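Local coordinates for phosphoglycolate phosphatase (Thermoplasma acidophilum, PDB 1L6R), which catalyses the magnesium-dependent removal of phosphate from 2-phosphoglycolate and, less efficiently, splits inorganic pyrophosphate, at residues N15-R19 with Y213-I217; S33-L39 with F221-M227. The protein carries 1 engineered substitution. All blocks are in the same frame, centred on the assembly; numbering follows the deposited sequence.

How the contacts relate
From the N terminus, the chain runs through strand 7-11, which carries the nucleophile D11, and helix 12-15 into the loop 15-19, then along helix 25-36 to its last turn and the exit at 33-39. The other strands of the mixed sheet and the antiparallel sheet follow before the last helix, 215-223. Contact 1 closes a loop of 193 residues by bringing the start of that helix against 15-19; contact 2 closes one of 181 by laying the chain terminus on 33-39. The two loops cross, since their segments alternate. With their centres about 17 Å apart, the contacts use opposite ends of helix 215-223, joining it to the first loop and first long helix of the HAD fold.

Contact 1: residues N15-R19 with Y213-I217; sequences NLTDR and YGEEI. Engineered in segment 15-19: N15 (natural residue Thr).
The two backbones run close together at L16 and G214, with CA atoms 4.6 Å apart, and at D18 and Y213, where they are 4.4 Å apart. They meet through CA-H...O contacts: G214 CA lies 3.3 Å from N15 O, and Y213 CA lies 3.2 Å from T17 O. Glycine suits position 214 because, at its positive phi of 103°, a side chain would be jammed against the carbonyl oxygen of Y213. The ring of Y213 carries the outer half of the contact. R19 lays its aliphatic CG over one face, displaced from the centre toward CZ, in a CH-pi contact 3.6 Å from the ring centroid, while T17 O sits at the ring edge. The touching atom is the CG methylene; the guanidinium, beyond the bend at chi3, is turned 82° from the ring plane and does not stack on it. D18 turns its carboxylate back into its own loop, where OD1 accepts from the backbone N of D20 and L22. At the inner end, L16 CD2 packs 3.7 Å from I217 CG1, two branched side chains crossing at about a right angle; A27 and I31 of helix 25-36 also touch L16. In E216, a chi1 of 71° and a kink at the next bond fold the carboxylate back over the first turn, and OE1 takes the N-H of G214 at 2.8 Å from the syn side. OE2 lies near engineered N15 (threonine in the natural sequence), a neighbour of the nucleophile D11. The E216 carboxylate thus braces the first turn of helix 215-223 from within, whereas the join to 15-19 rests on CA-H...O and apolar contacts and the R19-Y213 CH-pi contact.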
loop_
_atom_site.group_PDB
_atom_site.type_symbol
_atom_site.label_atom_id
_atom_site.label_comp_id
_atom_site.label_asym_id
_atom_site.label_seq_id
_atom_site.Cartn_x
_atom_site.Cartn_y
_atom_site.Cartn_z
ATOM N N ASN A 15 1.677 7.994 -18.340
ATOM C CA ASN A 15 2.387 7.234 -19.371
ATOM C C ASN A 15 1.825 7.181 -20.774
ATOM O O ASN A 15 2.509 6.705 -21.674
ATOM C CB ASN A 15 2.531 5.794 -18.881
ATOM C CG ASN A 15 3.337 5.694 -17.613
ATOM O OD1 ASN A 15 4.574 5.661 -17.645
ATOM N ND2 ASN A 15 2.649 5.673 -16.475
ATOM N N LEU A 16 0.594 7.634 -20.974
ATOM C CA LEU A 16 0.003 7.552 -22.306
ATOM C C LEU A 16 -0.138 8.889 -22.993
ATOM O O LEU A 16 -0.743 8.969 -24.055
ATOM C CB LEU A 16 -1.374 6.871 -22.229
ATOM C CG LEU A 16 -1.382 5.452 -21.658
ATOM C CD1 LEU A 16 -2.792 4.878 -21.718
ATOM C CD2 LEU A 16 -0.429 4.568 -22.466
ATOM N N THR A 17 0.429 9.939 -22.409
ATOM C CA THR A 17 0.301 11.269 -22.986
ATOM C C THR A 17 1.626 11.935 -23.321
ATOM O O THR A 17 2.678 11.558 -22.795
ATOM C CB THR A 17 -0.499 12.198 -22.044
ATOM O OG1 THR A 17 0.204 12.356 -20.800
ATOM C CG2 THR A 17 -1.876 11.608 -21.760
ATOM N N ASP A 18 1.580 12.920 -24.211
ATOM C CA ASP A 18 2.805 13.622 -24.572
ATOM C C ASP A 18 2.970 14.868 -23.717
ATOM O O ASP A 18 2.239 15.055 -22.744
ATOM C CB ASP A 18 2.827 13.966 -26.073
ATOM C CG ASP A 18 1.741 14.947 -26.494
ATOM O OD1 ASP A 18 1.188 15.679 -25.643
ATOM O OD2 ASP A 18 1.461 14.997 -27.712
ATOM N N ARG A 19 3.934 15.710 -24.075
ATOM C CA ARG A 19 4.224 16.933 -23.325
ATOM C C ARG A 19 3.037 17.870 -23.168
ATOM O O ARG A 19 2.981 18.656 -22.224
ATOM C CB ARG A 19 5.354 17.709 -24.007
ATOM C CG ARG A 19 6.747 17.143 -23.830
ATOM C CD ARG A 19 7.707 17.771 -24.841
ATOM N NE ARG A 19 7.287 19.112 -25.251
ATOM C CZ ARG A 19 7.419 20.211 -24.514
ATOM N NH1 ARG A 19 7.967 20.150 -23.311
ATOM N NH2 ARG A 19 6.997 21.380 -24.981
ATOM N N TYR A 213 6.774 9.801 -22.719
ATOM C CA TYR A 213 5.653 10.420 -23.417
ATOM C C TYR A 213 4.848 9.498 -24.322
ATOM O O TYR A 213 4.342 9.907 -25.373
ATOM C CB TYR A 213 6.158 11.657 -24.176
ATOM C CG TYR A 213 6.614 12.771 -23.246
ATOM C CD1 TYR A 213 5.733 13.349 -22.329
ATOM C CD2 TYR A 213 7.926 13.256 -23.293
ATOM C CE1 TYR A 213 6.142 14.383 -21.481
ATOM C CE2 TYR A 213 8.346 14.290 -22.447
ATOM C CZ TYR A 213 7.448 14.848 -21.544
ATOM O OH TYR A 213 7.857 15.865 -20.702
ATOM N N GLY A 214 4.723 8.251 -23.888
ATOM C CA GLY A 214 3.962 7.270 -24.634
ATOM C C GLY A 214 4.811 6.301 -25.419
ATOM O O GLY A 214 4.384 5.187 -25.700
ATOM N N GLU A 215 6.025 6.720 -25.763
ATOM C CA GLU A 215 6.907 5.858 -26.536
ATOM C C GLU A 215 7.505 4.728 -25.713
ATOM O O GLU A 215 8.088 3.795 -26.266
ATOM C CB GLU A 215 8.001 6.692 -27.217
ATOM C CG GLU A 215 7.412 7.616 -28.274
ATOM C CD GLU A 215 8.423 8.154 -29.260
ATOM O OE1 GLU A 215 8.007 8.935 -30.142
ATOM O OE2 GLU A 215 9.616 7.795 -29.161
ATOM N N GLU A 216 7.345 4.785 -24.395
ATOM C CA GLU A 216 7.864 3.712 -23.556
ATOM C C GLU A 216 6.964 2.479 -23.636
ATOM O O GLU A 216 7.414 1.362 -23.395
ATOM C CB GLU A 216 7.977 4.151 -22.080
ATOM C CG GLU A 216 6.654 4.338 -21.333
ATOM C CD GLU A 216 6.160 5.765 -21.380
ATOM O OE1 GLU A 216 6.276 6.404 -22.444
ATOM O OE2 GLU A 216 5.638 6.245 -20.341
ATOM N N ILE A 217 5.698 2.670 -23.997
ATOM C CA ILE A 217 4.775 1.542 -24.037
ATOM C C ILE A 217 5.230 0.446 -24.997
ATOM O O ILE A 217 5.305 -0.730 -24.618
ATOM C CB ILE A 217 3.344 2.016 -24.385
ATOM C CG1 ILE A 217 2.890 3.084 -23.372
ATOM C CG2 ILE A 217 2.396 0.832 -24.397
ATOM C CD1 ILE A 217 2.934 2.641 -21.911
#

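Contact 2: residues S33-L39 with F221-M227; sequences SAEKKGL and FKHFELM
In L39, a chi1 of 180° carries the branch toward F221 and a chi2 of 69° lays CD2 over one ring face; F221, with chi1 -74°, swings its ring from the last turn of helix 215-223 into the gap between the segments, where it meets A34 and L39. CD2 of L39 makes a CH-pi contact 4.2 Å from the ring centroid and also touches L226 CD1, a branched side chain bridging two partners. On the helix side, A34 CB comes within 3.6 Å of F221 CD2; alanine suits this place because its small methyl lets the chain terminus come close, the CA of A34 lying 3.4 Å from L226 O in a CA-H...O contact. That carbonyl is also tied to A34 O by one water, which donates to both, 2.6 Å from L226 O and 2.7 Å from A34 O. The long unbranched side chain of M227, bent at chi3, brings its CE methyl to 3.7 Å from S33 CB, while S33 OG is bonded to E29 O one turn earlier. K37 packs its CB against L226 O; its NZ, 3.2 Å from S33 O, and its backbone N-H reach that oxygen from opposite faces of the carbonyl plane and grip the helix end. Both helices end in Schellman motifs, G38 and E225 supplying the residues of positive phi. The contact therefore joins the C-terminal ends of helices 25-36 and 215-223 through an apolar core: F221 also touches I175 of strand 172-175, and I5, just before strand 7-11, touches both L39 and L226.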
loop_
_atom_site.group_PDB
_atom_site.type_symbol
_atom_site.label_atom_id
_atom_site.label_comp_id
_atom_site.label_asym_id
_atom_site.label_seq_id
_atom_site.Cartn_x
_atom_site.Cartn_y
_atom_site.Cartn_z
ATOM N N SER A 33 -1.769 -3.613 -30.469
ATOM C CA SER A 33 -0.941 -4.722 -30.934
ATOM C C SER A 33 -0.811 -5.774 -29.833
ATOM O O SER A 33 -1.020 -6.963 -30.076
ATOM C CB SER A 33 0.447 -4.225 -31.341
ATOM O OG SER A 33 0.393 -3.442 -32.525
ATOM N N ALA A 34 -0.487 -5.340 -28.618
ATOM C CA ALA A 34 -0.336 -6.277 -27.508
ATOM C C ALA A 34 -1.644 -6.995 -27.194
ATOM O O ALA A 34 -1.647 -8.192 -26.910
ATOM C CB ALA A 34 0.182 -5.554 -26.270
ATOM N N GLU A 35 -2.760 -6.270 -27.238
ATOM C CA GLU A 35 -4.053 -6.887 -26.963
ATOM C C GLU A 35 -4.377 -7.955 -28.001
ATOM O O GLU A 35 -4.911 -9.007 -27.657
ATOM C CB GLU A 35 -5.160 -5.828 -26.924
ATOM C CG GLU A 35 -5.003 -4.865 -25.759
ATOM C CD GLU A 35 -6.125 -3.851 -25.711
ATOM O OE1 GLU A 35 -6.562 -3.421 -26.799
ATOM O OE2 GLU A 35 -6.572 -3.474 -24.604
ATOM N N LYS A 36 -4.046 -7.697 -29.264
ATOM C CA LYS A 36 -4.310 -8.691 -30.303
ATOM C C LYS A 36 -3.520 -9.968 -30.022
ATOM O O LYS A 36 -3.958 -11.064 -30.384
ATOM C CB LYS A 36 -3.941 -8.155 -31.692
ATOM C CG LYS A 36 -4.983 -7.225 -32.293
ATOM C CD LYS A 36 -4.814 -7.087 -33.802
ATOM C CE LYS A 36 -3.420 -6.619 -34.174
ATOM N NZ LYS A 36 -3.312 -6.278 -35.622
ATOM N N LYS A 37 -2.362 -9.827 -29.381
ATOM C CA LYS A 37 -1.522 -10.977 -29.049
ATOM C C LYS A 37 -1.943 -11.656 -27.749
ATOM O O LYS A 37 -1.297 -12.607 -27.301
ATOM C CB LYS A 37 -0.049 -10.565 -28.959
ATOM C CG LYS A 37 0.624 -10.334 -30.306
ATOM C CD LYS A 37 -0.126 -9.296 -31.108
ATOM C CE LYS A 37 0.625 -8.861 -32.344
ATOM N NZ LYS A 37 -0.106 -7.744 -32.996
ATOM N N GLY A 38 -3.012 -11.155 -27.132
ATOM C CA GLY A 38 -3.515 -11.770 -25.915
ATOM C C GLY A 38 -3.416 -11.037 -24.588
ATOM O O GLY A 38 -3.925 -11.538 -23.587
ATOM N N LEU A 39 -2.777 -9.871 -24.563
ATOM C CA LEU A 39 -2.641 -9.121 -23.318
ATOM C C LEU A 39 -3.935 -8.421 -22.928
ATOM O O LEU A 39 -4.638 -7.888 -23.787
ATOM C CB LEU A 39 -1.539 -8.064 -23.458
ATOM C CG LEU A 39 -1.261 -7.173 -22.239
ATOM C CD1 LEU A 39 -0.631 -7.996 -21.123
ATOM C CD2 LEU A 39 -0.337 -6.035 -22.634
ATOM N N PHE A 221 6.515 -3.283 -23.867
ATOM C CA PHE A 221 5.823 -4.481 -24.333
ATOM C C PHE A 221 6.783 -5.404 -25.089
ATOM O O PHE A 221 6.754 -6.622 -24.897
ATOM C CB PHE A 221 4.633 -4.101 -25.232
ATOM C CG PHE A 221 3.440 -3.542 -24.479
ATOM C CD1 PHE A 221 3.343 -3.642 -23.090
ATOM C CD2 PHE A 221 2.389 -2.949 -25.177
ATOM C CE1 PHE A 221 2.215 -3.160 -22.404
ATOM C CE2 PHE A 221 1.251 -2.463 -24.504
ATOM C CZ PHE A 221 1.166 -2.571 -23.121
ATOM N N LYS A 222 7.632 -4.827 -25.932
ATOM C CA LYS A 222 8.598 -5.631 -26.685
ATOM C C LYS A 222 9.547 -6.330 -25.726
ATOM O O LYS A 222 9.853 -7.511 -25.890
ATOM C CB LYS A 222 9.407 -4.758 -27.640
ATOM C CG LYS A 222 8.623 -4.254 -28.834
ATOM C CD LYS A 222 9.486 -3.366 -29.713
ATOM C CE LYS A 222 8.711 -2.871 -30.921
ATOM N NZ LYS A 222 7.486 -2.128 -30.517
ATOM N N HIS A 223 10.018 -5.602 -24.723
ATOM C CA HIS A 223 10.929 -6.181 -23.751
ATOM C C HIS A 223 10.343 -7.426 -23.087
ATOM O O HIS A 223 11.044 -8.421 -22.889
ATOM C CB HIS A 223 11.291 -5.151 -22.681
ATOM C CG HIS A 223 12.203 -5.681 -21.620
ATOM N ND1 HIS A 223 11.747 -6.129 -20.400
ATOM C CD2 HIS A 223 13.545 -5.865 -21.613
ATOM C CE1 HIS A 223 12.769 -6.564 -19.684
ATOM N NE2 HIS A 223 13.870 -6.414 -20.397
ATOM N N PHE A 224 9.060 -7.372 -22.740
ATOM C CA PHE A 224 8.401 -8.497 -22.095
ATOM C C PHE A 224 7.758 -9.473 -23.090
ATOM O O PHE A 224 6.951 -10.320 -22.710
ATOM C CB PHE A 224 7.359 -7.974 -21.100
ATOM C CG PHE A 224 7.961 -7.326 -19.884
ATOM C CD1 PHE A 224 8.656 -8.088 -18.946
ATOM C CD2 PHE A 224 7.850 -5.955 -19.679
ATOM C CE1 PHE A 224 9.232 -7.496 -17.823
ATOM C CE2 PHE A 224 8.420 -5.350 -18.563
ATOM C CZ PHE A 224 9.113 -6.121 -17.629
ATOM N N GLU A 225 8.129 -9.342 -24.360
ATOM C CA GLU A 225 7.615 -10.210 -25.422
ATOM C C GLU A 225 6.091 -10.199 -25.495
ATOM O O GLU A 225 5.457 -11.242 -25.678
ATOM C CB GLU A 225 8.104 -11.648 -25.213
ATOM C CG GLU A 225 9.618 -11.791 -25.168
ATOM C CD GLU A 225 10.059 -13.233 -24.996
ATOM O OE1 GLU A 225 9.607 -13.883 -24.029
ATOM O OE2 GLU A 225 10.858 -13.715 -25.826
ATOM N N LEU A 226 5.507 -9.012 -25.360
ATOM C CA LEU A 226 4.058 -8.859 -25.406
ATOM C C LEU A 226 3.622 -8.290 -26.752
ATOM O O LEU A 226 2.433 -8.255 -27.059
ATOM C CB LEU A 226 3.590 -7.942 -24.270
ATOM C CG LEU A 226 3.853 -8.467 -22.854
ATOM C CD1 LEU A 226 3.519 -7.395 -21.826
ATOM C CD2 LEU A 226 3.014 -9.717 -22.614
ATOM N N MET A 227 4.600 -7.848 -27.539
ATOM C CA MET A 227 4.364 -7.284 -28.866
ATOM C C MET A 227 5.227 -7.992 -29.899
ATOM O O MET A 227 4.681 -8.401 -30.946
ATOM C CB MET A 227 4.701 -5.795 -28.890
ATOM C CG MET A 227 3.518 -4.882 -28.707
ATOM S SD MET A 227 4.021 -3.200 -29.024
ATOM C CE MET A 227 3.917 -3.144 -30.810
HETATM O O HOH W 1 0.502 -9.466 -25.766
#